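Local coordinates for PRESAN domain-containing protein (Plasmodium falciparum, PDB 7D2W) that is of unknown function but, as a four-helix-bundle member of the PHIST/PRESAN family of the malaria parasite, probably takes part in protein binding, at residues R91-K96 with K176-Q181. Residues are numbered along the deposited sequence; the frame is centred on the assembly and turned at random.
Sequences RGIAPK and KIFSEQ
Phe178 reaches from helix 149-181 to the chain leaving helix 65-93 and lays one face of its ring against the backbone of Ala94. The CA atoms nearest each other are those of Ala94 and Phe178, 5.6 Å apart. The interaction is a CH-pi contact: Ala94 CA lies 3.9 Å from the centroid of the Phe178 ring, 20° off the ring normal. The methyl group of Ala94 adds to this cover, its CB 3.7 Å from Phe178 CE2. With CG of Phe178 anti to its carbonyl carbon (chi1 -73°), the ring projects across the gap to this backbone.

Pro95 buries the next largest area. Its CD approaches the ring obliquely, 3.6 Å from Phe178 CD1, and the two side chains cross at about a right angle. The neighbouring CG of Pro95 meets the side-chain oxygen of Gln181, at 3.7 Å from OE1, by van der Waals contact. Gln181, one helical turn beyond Phe178, also sets OE1 at the edge of the phenyl ring, in its plane, while its NE2 is hydrogen-bonded to the carbonyl oxygens of Pro113 and Ile115. Those bonds would fix the rotation of the amide.

Ile93 meets the ring at its edge, near its plane, with CG1 4.0 Å from Phe178 CD2. Its backbone comes closer still, Ile93 O lying 3.6 Å from Phe178 CB, and its side chain also packs on Tyr171 and Glu175 of helix 149-181.

The contact is thus apolar packing at one end of the helical bundle, joining the chain that leaves helix 65-93 to the last turns of helix 149-181. Ile115 and Cys120, the latter on helix 117-144, also touch Phe178, and Trp117 of that helix packs on Ala94; Ser179 meets Val172 of the second subunit.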
ATOM      1  N   ARG A  91       0.649 -15.278  -9.379  1.00 36.27           N
ATOM      2  CA  ARG A  91       0.698 -16.576 -10.038  1.00 35.26           C
ATOM      3  C   ARG A  91       0.404 -17.702  -9.056  1.00 36.81           C
ATOM      4  O   ARG A  91      -0.236 -18.693  -9.418  1.00 40.20           O
ATOM      5  CB  ARG A  91       2.069 -16.778 -10.686  1.00 39.89           C
ATOM      6  CG  ARG A  91       2.166 -18.033 -11.515  1.00 54.48           C
ATOM      7  CD  ARG A  91       1.345 -17.917 -12.794  1.00 66.31           C
ATOM      8  NE  ARG A  91       0.054 -18.586 -12.659  1.00 76.45           N
ATOM      9  CZ  ARG A  91      -0.594 -19.167 -13.661  1.00 79.54           C
ATOM     10  NH1 ARG A  91      -0.070 -19.163 -14.879  1.00 81.57           N
ATOM     11  NH2 ARG A  91      -1.764 -19.753 -13.444  1.00 80.24           N
ATOM     12  N   GLY A  92       0.828 -17.544  -7.802  1.00 46.00           N
ATOM     13  CA  GLY A  92       0.582 -18.571  -6.806  1.00 53.78           C
ATOM     14  C   GLY A  92      -0.891 -18.798  -6.530  1.00 54.65           C
ATOM     15  O   GLY A  92      -1.315 -19.929  -6.288  1.00 58.06           O
ATOM     16  N   ILE A  93      -1.692 -17.729  -6.555  1.00 50.61           N
ATOM     17  CA  ILE A  93      -3.105 -17.839  -6.202  1.00 51.41           C
ATOM     18  C   ILE A  93      -4.014 -17.846  -7.420  1.00 45.92           C
ATOM     19  O   ILE A  93      -5.222 -18.049  -7.275  1.00 53.04           O
ATOM     20  CB  ILE A  93      -3.524 -16.722  -5.229  1.00 53.18           C
ATOM     21  CG1 ILE A  93      -3.487 -15.366  -5.929  1.00 52.87           C
ATOM     22  CG2 ILE A  93      -2.614 -16.723  -4.007  1.00 54.84           C
ATOM     23  CD1 ILE A  93      -3.767 -14.197  -5.004  1.00 56.55           C
ATOM     24  N   ALA A  94      -3.470 -17.640  -8.615  1.00 48.08           N
ATOM     25  CA  ALA A  94      -4.251 -17.788  -9.828  1.00 52.34           C
ATOM     26  C   ALA A  94      -4.710 -19.239  -9.984  1.00 63.69           C
ATOM     27  O   ALA A  94      -3.994 -20.172  -9.609  1.00 64.61           O
ATOM     28  CB  ALA A  94      -3.430 -17.370 -11.046  1.00 51.13           C
ATOM     29  N   PRO A  95      -5.899 -19.461 -10.536  1.00 62.78           N
ATOM     30  CA  PRO A  95      -6.382 -20.831 -10.726  1.00 67.88           C
ATOM     31  C   PRO A  95      -5.764 -21.491 -11.952  1.00 66.58           C
ATOM     32  O   PRO A  95      -5.200 -20.841 -12.835  1.00 61.76           O
ATOM     33  CB  PRO A  95      -7.901 -20.661 -10.897  1.00 69.45           C
ATOM     34  CG  PRO A  95      -8.178 -19.162 -10.808  1.00 70.68           C
ATOM     35  CD  PRO A  95      -6.876 -18.455 -10.978  1.00 64.62           C
ATOM     36  N   LYS A  96      -5.877 -22.817 -11.986  1.00 75.47           N
ATOM     37  CA  LYS A  96      -5.375 -23.606 -13.112  1.00 80.02           C
ATOM     38  C   LYS A  96      -6.515 -24.211 -13.931  1.00 77.81           C
ATOM     39  O   LYS A  96      -7.691 -24.071 -13.582  1.00 75.41           O
ATOM     40  CB  LYS A  96      -4.445 -24.715 -12.622  1.00 83.22           C
ATOM     41  N   LYS A 176      -9.193 -10.857  -5.020  1.00 30.79           N
ATOM     42  CA  LYS A 176     -10.634 -11.044  -4.949  1.00 40.09           C
ATOM     43  C   LYS A 176     -11.128 -11.868  -6.128  1.00 45.58           C
ATOM     44  O   LYS A 176     -11.886 -12.829  -5.949  1.00 48.37           O
ATOM     45  CB  LYS A 176     -11.340  -9.690  -4.906  1.00 37.71           C
ATOM     46  CG  LYS A 176     -11.209  -8.967  -3.582  1.00 52.23           C
ATOM     47  CD  LYS A 176     -12.097  -7.731  -3.521  1.00 58.12           C
ATOM     48  CE  LYS A 176     -11.303  -6.453  -3.757  1.00 65.09           C
ATOM     49  NZ  LYS A 176     -11.598  -5.421  -2.718  1.00 67.71           N
ATOM     50  N   ILE A 177     -10.702 -11.511  -7.344  1.00 41.28           N
ATOM     51  CA  ILE A 177     -11.172 -12.217  -8.535  1.00 38.02           C
ATOM     52  C   ILE A 177     -10.749 -13.678  -8.492  1.00 34.39           C
ATOM     53  O   ILE A 177     -11.559 -14.579  -8.729  1.00 39.64           O
ATOM     54  CB  ILE A 177     -10.660 -11.534  -9.815  1.00 41.63           C
ATOM     55  CG1 ILE A 177     -11.036 -10.063  -9.832  1.00 34.49           C
ATOM     56  CG2 ILE A 177     -11.262 -12.198 -11.040  1.00 44.44           C
ATOM     57  CD1 ILE A 177     -10.270  -9.289 -10.874  1.00 39.21           C
ATOM     58  N   PHE A 178      -9.465 -13.936  -8.220  1.00 31.23           N
ATOM     59  CA  PHE A 178      -8.982 -15.311  -8.266  1.00 36.57           C
ATOM     60  C   PHE A 178      -9.638 -16.168  -7.186  1.00 45.87           C
ATOM     61  O   PHE A 178     -10.018 -17.314  -7.443  1.00 47.76           O
ATOM     62  CB  PHE A 178      -7.461 -15.343  -8.133  1.00 42.65           C
ATOM     63  CG  PHE A 178      -6.727 -14.862  -9.361  1.00 41.08           C
ATOM     64  CD1 PHE A 178      -7.336 -14.884 -10.608  1.00 47.55           C
ATOM     65  CD2 PHE A 178      -5.419 -14.395  -9.264  1.00 44.46           C
ATOM     66  CE1 PHE A 178      -6.659 -14.444 -11.737  1.00 48.56           C
ATOM     67  CE2 PHE A 178      -4.739 -13.954 -10.388  1.00 44.51           C
ATOM     68  CZ  PHE A 178      -5.364 -13.978 -11.627  1.00 45.29           C
ATOM     69  N   SER A 179      -9.802 -15.624  -5.979  0.52 45.79           N
ATOM     70  CA  SER A 179     -10.434 -16.391  -4.909  0.52 48.91           C
ATOM     71  C   SER A 179     -11.888 -16.719  -5.242  0.52 50.49           C
ATOM     72  O   SER A 179     -12.373 -17.813  -4.929  0.52 52.95           O
ATOM     73  CB  SER A 179     -10.341 -15.624  -3.591  0.52 48.32           C
ATOM     74  OG  SER A 179      -9.014 -15.197  -3.339  0.52 49.09           O
ATOM     75  N   GLU A 180     -12.597 -15.786  -5.884  1.00 50.64           N
ATOM     76  CA  GLU A 180     -13.979 -16.038  -6.274  1.00 51.72           C
ATOM     77  C   GLU A 180     -14.067 -17.053  -7.417  1.00 57.18           C
ATOM     78  O   GLU A 180     -15.014 -17.851  -7.471  1.00 48.69           O
ATOM     79  CB  GLU A 180     -14.635 -14.702  -6.640  1.00 56.04           C
ATOM     80  CG  GLU A 180     -15.936 -14.766  -7.429  1.00 69.01           C
ATOM     81  CD  GLU A 180     -16.523 -13.377  -7.677  1.00 79.59           C
ATOM     82  OE1 GLU A 180     -15.761 -12.383  -7.616  1.00 81.26           O
ATOM     83  OE2 GLU A 180     -17.744 -13.278  -7.929  1.00 83.11           O
ATOM     84  N   GLN A 181     -13.081 -17.059  -8.322  1.00 55.36           N
ATOM     85  CA  GLN A 181     -13.058 -18.060  -9.383  1.00 58.92           C
ATOM     86  C   GLN A 181     -12.828 -19.461  -8.832  1.00 58.80           C
ATOM     87  O   GLN A 181     -13.339 -20.439  -9.395  1.00 62.73           O
ATOM     88  CB  GLN A 181     -11.984 -17.703 -10.417  1.00 52.71           C
ATOM     89  CG  GLN A 181     -12.452 -16.685 -11.445  1.00 52.17           C
ATOM     90  CD  GLN A 181     -11.352 -16.234 -12.388  1.00 52.48           C
ATOM     91  OE1 GLN A 181     -10.163 -16.323 -12.078  1.00 48.70           O
ATOM     92  NE2 GLN A 181     -11.749 -15.725 -13.544  1.00 60.79           N
TER